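Fc fragment of IgE receptor II (Bos taurus, PDB 6PWS) binds mannose-type sugar through calcium in its C-type carbohydrate-recognition domain and, as CD23, probably acts as a receptor for the Fc part of IgE. Local coordinates at residues L44-S49 / F78-N83; L69-I74 / G102-M107; P93-D98 / W114-C119. All blocks are in the same frame, centred on the assembly; numbering follows the deposited sequence.

Interaction 1 of 3, residues L44-S49 / F78-N83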
# COMPACT_ATOMS: atom_id res chain seq x y z
N LEU A 44 -5.31 -3.86 0.87
CA LEU A 44 -4.04 -3.15 0.76
C LEU A 44 -4.30 -1.65 0.88
O LEU A 44 -5.29 -1.11 0.36
CB LEU A 44 -3.37 -3.48 -0.58
CG LEU A 44 -2.67 -4.84 -0.65
CD1 LEU A 44 -2.36 -5.19 -2.11
CD2 LEU A 44 -1.38 -4.82 0.18
N VAL A 45 -3.36 -0.97 1.56
CA VAL A 45 -3.58 0.39 2.05
C VAL A 45 -3.76 1.40 0.92
O VAL A 45 -3.07 1.37 -0.11
CB VAL A 45 -2.41 0.80 2.98
CG1 VAL A 45 -1.07 0.86 2.24
CG2 VAL A 45 -2.67 2.11 3.70
N SER A 46 -4.66 2.35 1.17
CA SER A 46 -4.87 3.50 0.30
C SER A 46 -4.48 4.78 1.05
O SER A 46 -4.79 4.92 2.23
CB SER A 46 -6.34 3.59 -0.12
OG SER A 46 -6.79 2.41 -0.77
N ILE A 47 -3.83 5.71 0.35
CA ILE A 47 -3.12 6.82 1.00
C ILE A 47 -3.62 8.15 0.43
O ILE A 47 -3.55 8.36 -0.79
CB ILE A 47 -1.59 6.70 0.83
CG1 ILE A 47 -1.10 5.32 1.26
CG2 ILE A 47 -0.88 7.80 1.61
CD1 ILE A 47 0.36 5.05 0.90
N HIS A 48 -4.08 9.06 1.30
CA HIS A 48 -4.81 10.24 0.84
C HIS A 48 -4.39 11.55 1.49
O HIS A 48 -5.08 12.56 1.29
CB HIS A 48 -6.32 10.02 0.97
CG HIS A 48 -6.82 8.97 0.04
ND1 HIS A 48 -6.88 9.16 -1.32
CD2 HIS A 48 -7.21 7.69 0.25
CE1 HIS A 48 -7.32 8.07 -1.91
NE2 HIS A 48 -7.53 7.16 -0.98
N SER A 49 -3.27 11.59 2.20
CA SER A 49 -2.82 12.85 2.78
C SER A 49 -1.36 12.72 3.17
O SER A 49 -0.86 11.60 3.38
CB SER A 49 -3.64 13.22 4.03
OG SER A 49 -3.39 12.33 5.09
N PHE A 78 -3.92 4.74 -12.50
CA PHE A 78 -3.80 4.12 -11.19
C PHE A 78 -5.14 4.15 -10.46
O PHE A 78 -5.93 5.09 -10.59
CB PHE A 78 -2.67 4.76 -10.38
CG PHE A 78 -1.32 4.37 -10.89
CD1 PHE A 78 -0.68 5.11 -11.87
CD2 PHE A 78 -0.73 3.18 -10.47
CE1 PHE A 78 0.52 4.69 -12.40
CE2 PHE A 78 0.46 2.75 -10.99
CZ PHE A 78 1.09 3.51 -11.97
N ILE A 79 -5.40 3.08 -9.71
CA ILE A 79 -6.64 2.90 -8.95
C ILE A 79 -6.25 2.49 -7.54
O ILE A 79 -5.44 1.57 -7.36
CB ILE A 79 -7.54 1.81 -9.57
CG1 ILE A 79 -7.79 2.05 -11.06
CG2 ILE A 79 -8.87 1.72 -8.83
CD1 ILE A 79 -8.61 0.95 -11.73
N TRP A 80 -6.86 3.14 -6.54
CA TRP A 80 -6.70 2.76 -5.15
C TRP A 80 -7.65 1.62 -4.78
O TRP A 80 -8.78 1.52 -5.28
CB TRP A 80 -7.05 3.93 -4.22
CG TRP A 80 -6.00 5.00 -4.14
CD1 TRP A 80 -6.12 6.30 -4.57
CD2 TRP A 80 -4.70 4.88 -3.56
NE1 TRP A 80 -4.95 6.98 -4.32
CE2 TRP A 80 -4.06 6.13 -3.70
CE3 TRP A 80 -4.00 3.82 -2.97
CZ2 TRP A 80 -2.76 6.35 -3.26
CZ3 TRP A 80 -2.70 4.04 -2.54
CH2 TRP A 80 -2.09 5.29 -2.68
N MET A 81 -7.22 0.81 -3.80
CA MET A 81 -8.10 -0.21 -3.21
C MET A 81 -9.39 0.40 -2.65
O MET A 81 -10.43 -0.25 -2.69
CB MET A 81 -7.34 -0.97 -2.11
CG MET A 81 -7.01 -2.41 -2.43
SD MET A 81 -5.95 -2.61 -3.86
CE MET A 81 -6.13 -4.38 -4.08
N ASP A 82 -9.34 1.61 -2.10
CA ASP A 82 -10.54 2.24 -1.54
C ASP A 82 -11.37 2.98 -2.59
O ASP A 82 -12.42 3.55 -2.24
CB ASP A 82 -10.20 3.13 -0.33
CG ASP A 82 -9.45 4.41 -0.67
OD1 ASP A 82 -9.17 4.69 -1.86
OD2 ASP A 82 -9.13 5.14 0.30
N ASN A 83 -10.93 2.96 -3.85
CA ASN A 83 -11.64 3.58 -4.97
C ASN A 83 -11.79 5.10 -4.84
O ASN A 83 -12.56 5.70 -5.58
CB ASN A 83 -13.00 2.93 -5.27
CG ASN A 83 -12.88 1.55 -5.91
OD1 ASN A 83 -12.03 1.33 -6.77
ND2 ASN A 83 -13.75 0.67 -5.56
O HOH W 1 -3.96 9.54 -3.40

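Interaction 2 of 3, residues L69-I74 / G102-M107. With CA (calcium ion), chain C; CA (calcium ion), chain B; MMA (methyl alpha-D-mannopyranoside), chain D.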
# COMPACT_ATOMS: atom_id res chain seq x y z
N LEU A 69 -2.32 0.17 -4.69
CA LEU A 69 -2.33 1.06 -5.84
C LEU A 69 -1.77 0.27 -7.03
O LEU A 69 -0.75 -0.40 -6.89
CB LEU A 69 -1.48 2.31 -5.54
CG LEU A 69 -1.53 3.44 -6.56
CD1 LEU A 69 -2.92 4.04 -6.68
CD2 LEU A 69 -0.51 4.52 -6.16
N ARG A 70 -2.45 0.33 -8.18
CA ARG A 70 -2.06 -0.46 -9.34
C ARG A 70 -2.61 0.20 -10.60
O ARG A 70 -3.61 0.91 -10.56
CB ARG A 70 -2.57 -1.91 -9.22
CG ARG A 70 -4.05 -2.15 -9.51
CD ARG A 70 -5.04 -1.54 -8.50
NE ARG A 70 -6.42 -1.90 -8.86
CZ ARG A 70 -7.52 -1.56 -8.19
NH1 ARG A 70 -7.43 -0.83 -7.08
NH2 ARG A 70 -8.72 -1.94 -8.63
N ASP A 71 -1.95 -0.09 -11.74
CA ASP A 71 -2.44 0.31 -13.06
C ASP A 71 -2.57 -0.90 -13.99
O ASP A 71 -2.37 -0.79 -15.20
CB ASP A 71 -1.63 1.43 -13.73
CG ASP A 71 -0.24 1.02 -14.21
OD1 ASP A 71 0.35 0.06 -13.70
OD2 ASP A 71 0.28 1.72 -15.12
N LEU A 72 -2.93 -2.05 -13.43
CA LEU A 72 -3.13 -3.26 -14.22
C LEU A 72 -4.18 -3.11 -15.32
O LEU A 72 -3.99 -3.64 -16.43
CB LEU A 72 -3.52 -4.42 -13.29
CG LEU A 72 -2.36 -5.03 -12.51
CD1 LEU A 72 -2.84 -5.79 -11.28
CD2 LEU A 72 -1.57 -5.95 -13.44
N ASP A 73 -5.31 -2.48 -15.04
CA ASP A 73 -6.42 -2.53 -16.00
C ASP A 73 -6.20 -1.63 -17.21
O ASP A 73 -6.45 -2.03 -18.35
CB ASP A 73 -7.74 -2.17 -15.31
CG ASP A 73 -8.22 -3.26 -14.37
OD1 ASP A 73 -7.74 -4.41 -14.48
OD2 ASP A 73 -9.08 -2.95 -13.52
N ILE A 74 -5.76 -0.40 -16.98
CA ILE A 74 -5.37 0.50 -18.06
C ILE A 74 -4.02 1.08 -17.67
O ILE A 74 -3.90 1.74 -16.62
CB ILE A 74 -6.39 1.63 -18.31
CG1 ILE A 74 -7.72 1.08 -18.81
CG2 ILE A 74 -5.82 2.63 -19.32
CD1 ILE A 74 -8.80 2.13 -18.93
N GLY A 102 7.07 -3.88 -18.03
CA GLY A 102 5.85 -3.37 -17.45
C GLY A 102 5.83 -3.52 -15.93
O GLY A 102 6.10 -4.61 -15.41
N GLU A 103 5.51 -2.44 -15.23
CA GLU A 103 5.43 -2.40 -13.77
C GLU A 103 4.05 -1.85 -13.42
O GLU A 103 3.78 -0.68 -13.68
CB GLU A 103 6.53 -1.55 -13.16
CG GLU A 103 7.90 -2.13 -13.41
CD GLU A 103 9.00 -1.33 -12.77
OE1 GLU A 103 8.94 -0.08 -12.82
OE2 GLU A 103 9.93 -1.95 -12.20
N ASN A 104 3.19 -2.70 -12.84
CA ASN A 104 1.79 -2.32 -12.71
C ASN A 104 1.26 -2.36 -11.29
O ASN A 104 0.07 -2.12 -11.09
CB ASN A 104 0.93 -3.15 -13.66
CG ASN A 104 1.49 -3.14 -15.07
OD1 ASN A 104 1.91 -2.10 -15.59
ND2 ASN A 104 1.52 -4.29 -15.70
N CYS A 105 2.14 -2.59 -10.30
CA CYS A 105 1.76 -2.69 -8.89
C CYS A 105 2.68 -1.78 -8.10
O CYS A 105 3.89 -1.77 -8.33
CB CYS A 105 1.90 -4.13 -8.41
SG CYS A 105 0.70 -5.26 -9.20
N VAL A 106 2.14 -1.03 -7.14
CA VAL A 106 2.94 -0.02 -6.44
C VAL A 106 3.37 -0.50 -5.07
O VAL A 106 2.60 -1.12 -4.32
CB VAL A 106 2.19 1.33 -6.37
CG1 VAL A 106 3.05 2.40 -5.70
CG2 VAL A 106 1.79 1.78 -7.77
N MET A 107 4.63 -0.18 -4.75
CA MET A 107 5.25 -0.45 -3.46
C MET A 107 5.77 0.85 -2.86
O MET A 107 6.03 1.83 -3.57
CB MET A 107 6.43 -1.42 -3.61
CG MET A 107 7.60 -0.81 -4.40
SD MET A 107 8.97 -1.94 -4.73
CE MET A 107 9.63 -2.15 -3.08
CA CA C . 2.29 0.32 -15.39
CA CA B . 9.47 1.67 -11.27
C1 MMA D . 14.60 -1.00 -10.99
C2 MMA D . 13.18 -1.20 -10.48
C3 MMA D . 12.32 -0.16 -11.09
C4 MMA D . 12.78 1.22 -10.72
C5 MMA D . 14.24 1.44 -11.10
C6 MMA D . 14.74 2.73 -10.52
C7 MMA D . 15.72 -0.85 -13.07
O1 MMA D . 14.54 -1.13 -12.34
O2 MMA D . 13.10 -1.10 -9.05
O3 MMA D . 10.96 -0.30 -10.62
O4 MMA D . 11.92 2.15 -11.38
O5 MMA D . 15.10 0.36 -10.59
O6 MMA D . 16.09 2.89 -10.86
O HOH W 2 3.37 2.20 -14.44

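Interaction 3 of 3, residues P93-D98 / W114-C119. With CA (calcium ion), chain B; CA (calcium ion), chain C; MMA (methyl alpha-D-mannopyranoside), chain D.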
# COMPACT_ATOMS: atom_id res chain seq x y z
N PRO A 93 11.24 10.30 -7.08
CA PRO A 93 11.50 11.01 -8.34
C PRO A 93 11.74 10.07 -9.51
O PRO A 93 12.53 9.13 -9.42
CB PRO A 93 12.73 11.86 -8.00
CG PRO A 93 12.51 12.19 -6.54
CD PRO A 93 11.96 10.90 -5.95
N GLY A 94 11.04 10.34 -10.61
CA GLY A 94 11.14 9.53 -11.81
C GLY A 94 10.15 8.40 -11.90
O GLY A 94 10.01 7.79 -12.97
N GLU A 95 9.48 8.08 -10.78
CA GLU A 95 8.45 7.06 -10.74
C GLU A 95 7.08 7.70 -10.88
O GLU A 95 6.89 8.88 -10.55
CB GLU A 95 8.51 6.28 -9.42
CG GLU A 95 9.88 5.70 -9.10
CD GLU A 95 10.41 4.69 -10.10
OE1 GLU A 95 9.61 4.12 -10.88
OE2 GLU A 95 11.65 4.46 -10.05
N PRO A 96 6.09 6.93 -11.33
CA PRO A 96 6.23 5.59 -11.90
C PRO A 96 6.88 5.68 -13.29
O PRO A 96 6.70 6.66 -14.02
CB PRO A 96 4.78 5.11 -12.00
CG PRO A 96 4.00 6.39 -12.27
CD PRO A 96 4.70 7.44 -11.44
N ASN A 97 7.64 4.65 -13.64
CA ASN A 97 8.36 4.61 -14.91
C ASN A 97 8.03 3.42 -15.80
O ASN A 97 8.56 3.34 -16.92
CB ASN A 97 9.87 4.75 -14.69
CG ASN A 97 10.48 3.61 -13.89
OD1 ASN A 97 9.79 2.67 -13.48
ND2 ASN A 97 11.79 3.69 -13.67
N ASP A 98 7.18 2.50 -15.35
CA ASP A 98 6.77 1.33 -16.13
C ASP A 98 7.99 0.62 -16.72
O ASP A 98 8.05 0.30 -17.91
CB ASP A 98 5.73 1.67 -17.19
CG ASP A 98 4.86 0.46 -17.55
OD1 ASP A 98 4.37 -0.22 -16.60
OD2 ASP A 98 4.66 0.19 -18.75
N TRP A 114 7.13 6.06 -3.20
CA TRP A 114 6.44 5.06 -4.00
C TRP A 114 7.21 4.73 -5.28
O TRP A 114 7.79 5.60 -5.93
CB TRP A 114 5.04 5.51 -4.39
CG TRP A 114 4.14 5.94 -3.27
CD1 TRP A 114 4.32 5.81 -1.92
CD2 TRP A 114 2.89 6.60 -3.44
NE1 TRP A 114 3.25 6.34 -1.24
CE2 TRP A 114 2.36 6.84 -2.15
CE3 TRP A 114 2.15 7.01 -4.56
CZ2 TRP A 114 1.15 7.50 -1.96
CZ3 TRP A 114 0.95 7.66 -4.36
CH2 TRP A 114 0.46 7.90 -3.07
N ASN A 115 7.15 3.45 -5.66
CA ASN A 115 7.74 2.96 -6.89
C ASN A 115 6.78 1.95 -7.51
O ASN A 115 6.29 1.06 -6.82
CB ASN A 115 9.07 2.25 -6.59
CG ASN A 115 9.65 1.58 -7.80
OD1 ASN A 115 9.68 2.17 -8.88
ND2 ASN A 115 10.08 0.33 -7.65
N ASP A 116 6.53 2.07 -8.82
CA ASP A 116 5.88 0.97 -9.53
C ASP A 116 6.87 -0.17 -9.73
O ASP A 116 8.04 0.05 -10.06
CB ASP A 116 5.21 1.42 -10.85
CG ASP A 116 6.16 2.02 -11.88
OD1 ASP A 116 7.26 2.49 -11.51
OD2 ASP A 116 5.73 2.06 -13.05
N ALA A 117 6.40 -1.39 -9.49
CA ALA A 117 7.25 -2.58 -9.54
C ALA A 117 6.56 -3.69 -10.31
O ALA A 117 5.36 -3.67 -10.57
CB ALA A 117 7.57 -3.04 -8.11
N PHE A 118 7.37 -4.68 -10.68
CA PHE A 118 6.84 -5.90 -11.26
C PHE A 118 5.87 -6.55 -10.28
O PHE A 118 6.23 -6.82 -9.12
CB PHE A 118 8.00 -6.85 -11.57
CG PHE A 118 7.58 -8.22 -12.02
CD1 PHE A 118 6.63 -8.39 -13.01
CD2 PHE A 118 8.15 -9.35 -11.45
CE1 PHE A 118 6.25 -9.64 -13.41
CE2 PHE A 118 7.76 -10.63 -11.87
CZ PHE A 118 6.82 -10.75 -12.84
N CYS A 119 4.64 -6.83 -10.73
CA CYS A 119 3.61 -7.36 -9.84
C CYS A 119 4.00 -8.71 -9.25
O CYS A 119 3.48 -9.08 -8.19
CB CYS A 119 2.28 -7.45 -10.58
SG CYS A 119 1.54 -5.84 -10.98
CA CA B . 9.47 1.67 -11.27
CA CA C . 2.29 0.32 -15.39
C1 MMA D . 14.60 -1.00 -10.99
C2 MMA D . 13.18 -1.20 -10.48
C3 MMA D . 12.32 -0.16 -11.09
C4 MMA D . 12.78 1.22 -10.72
C5 MMA D . 14.24 1.44 -11.10
C6 MMA D . 14.74 2.73 -10.52
C7 MMA D . 15.72 -0.85 -13.07
O1 MMA D . 14.54 -1.13 -12.34
O2 MMA D . 13.10 -1.10 -9.05
O3 MMA D . 10.96 -0.30 -10.62
O4 MMA D . 11.92 2.15 -11.38
O5 MMA D . 15.10 0.36 -10.59
O6 MMA D . 16.09 2.89 -10.86
O HOH W 2 3.37 2.20 -14.44

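Interaction 1 of 3, residues L44-S49 / F78-N83
One face of the Trp80 indole is laid against the backbone of Ser46 and Ile47 and the tip of His48. Ile47 N sits 3.4 Å above the Trp80 ring plane, and the CB of Ile47 reaches Trp80 CH2 at 3.8 Å. At the other end of the same face, the imidazole of His48 turns an edge to the five-membered ring, with centroids 4.5 Å apart and planes at 59°, a T-shaped (edge-to-face) pair in which CE1 of His48 leads. A water accepts from Trp80 NE1 and lies within bonding distance of Ile47 O, probably donating to it.

The NE2 edge of His48 faces Asp82, whose carboxylate is nearly coplanar with the imidazole. His48 NE2 donates to Asp82 OD1 at 3.1 Å and 158°, meeting the syn lone pair of that oxygen; the bond to OD2, at 2.9 Å, is weak because it is bent. Asp82 stands within the type I turn Trp80-Asn83, and its chi1 of 70° carries the carboxylate to Ser46 and the NE2 edge of His48, while Asp82 N donates to Ser46 OG at 3.0 Å.

Gln84 N also binds Asp82 OD1, while His48 ND1 is bonded to Asp87. With a carboxylate at each ring nitrogen, the imidazole is probably stabilised as a cation, making this a polar tie that pins the loop before helix 50-59 beside the buried indole.

Interaction 2 of 3, residues L69-I74 / G102-M107
Asp71 reaches across to Asn104 and Glu103 through a calcium ion. Its CB packs on Phe78, and CG stands between the backbone N and the carbonyl carbon (chi1 72°), which brings the carboxylate to the ion beside Asn104. There OD1 of Asp71 passes close to the CA and CB of Asn104 and binds the calcium of chain C at 2.6 Å. At the other tip, OD2 of Asp71 binds the same ion at 2.5 Å, a bidentate grip, and is also held by Gly76. Glu103 O adds a ligand to this ion at 2.5 Å, and the side chain of Asn104 with one water joins in; Glu75 and Asp98 complete the site.

The backbones beneath run antiparallel, their touching parts 155° apart in direction. Arg70 and Cys105 form a non-hydrogen-bonded pair, flanked by Asp71 N to Asn104 O at 2.9 Å and Val106 N to Leu69 O at 3.0 Å. Leu69 and Val106 run alongside each other in one direction, with their CB atoms 3.9 Å apart. On the outer side Leu72 spreads its methyls over Asn104 CB and Cys105 SG. A classic beta bulge sets Asn104 and Cys105 together opposite Ala117.

Glu103 turns away from this pairing, its extended side chain placing OE1 2.4 Å from the calcium of chain B and OE2 2.5 Å from O3 of the mannoside. Ala99 is a further polar partner of the Glu103 carboxylate. The two calcium charges probably offset the repulsion among the crowded acidic groups. Because Glu103 binds one ion by its carbonyl and the other by its carboxylate, the two sites are probably coupled.

Interaction 3 of 3, residues P93-D98 / W114-C119
Chi1 near +60° in both Asp116 and Asn97 (61° and 63°) turns their OD1 atoms to one calcium ion, while Glu95 bends at its second torsion (chi2 -62°) to bring its carboxylate round to the same point. That ion is the calcium of chain B. Asp116 OD1 and Asn97 OD1 each lie 2.4 Å from it, and Glu95 OE1 and Asp116 O each lie 2.5 Å from it. The side chain of Asn115, Glu103 and the O3 and O4 hydroxyls of the mannoside complete the shell.

Two of these ligands also touch the sugar at O4. Asn97 ND2 donates to O4 of the mannoside at 2.8 Å, and Glu95 OE2 comes within 2.7 Å of the same O4. Asp116 is held from the loop side: Asn97 N reaches its OD1 at 3.1 Å from the syn side, tilted out of the carboxylate plane, and Asp98 N reaches OD2 at 2.8 Å through the syn lone pair. A water donates to that OD2 and binds the chain C calcium, as does Asp98 OD1. Pro96, after a cis peptide, rests its CB against the Asp116 carboxylate.

Glu95-Pro96-Asn97 is the EPN signature of mannose-type C-type lectins, and Trp114-Asn115-Asp116 is their WND motif. Strand 114-117 pairs with strand 105-108, Trp114 packs on Ile67 of strand 65-67 and bonds Gln53 of helix 50-59, and the backbone of Cys119 bonds Trp30 of helix 30-39.

How the interactions relate
Interaction 1 is the buried, metal-free contact, nearest the centre of the chain. Interaction 2 is also largely buried, and interaction 3 only partly. Interactions 2 and 3 share both calcium ions and the mannoside: 3 supplies most protein ligands of the sugar-binding ion, 2 more of those of the other. Strand 69-70 pairs with strand 79-80, tying interaction 2 to interaction 1 through Ile79 N to Arg70 O, while strands 105-108 and 114-117, with the Cys105-Cys119 disulfide, join interactions 2 and 3. Trp80 and Trp114 meet between 1 and 3. The chemistry changes from aromatic and imidazole-carboxylate contacts to strand pairing beside calcium, then to carboxylates and amides shared by ion and mannoside.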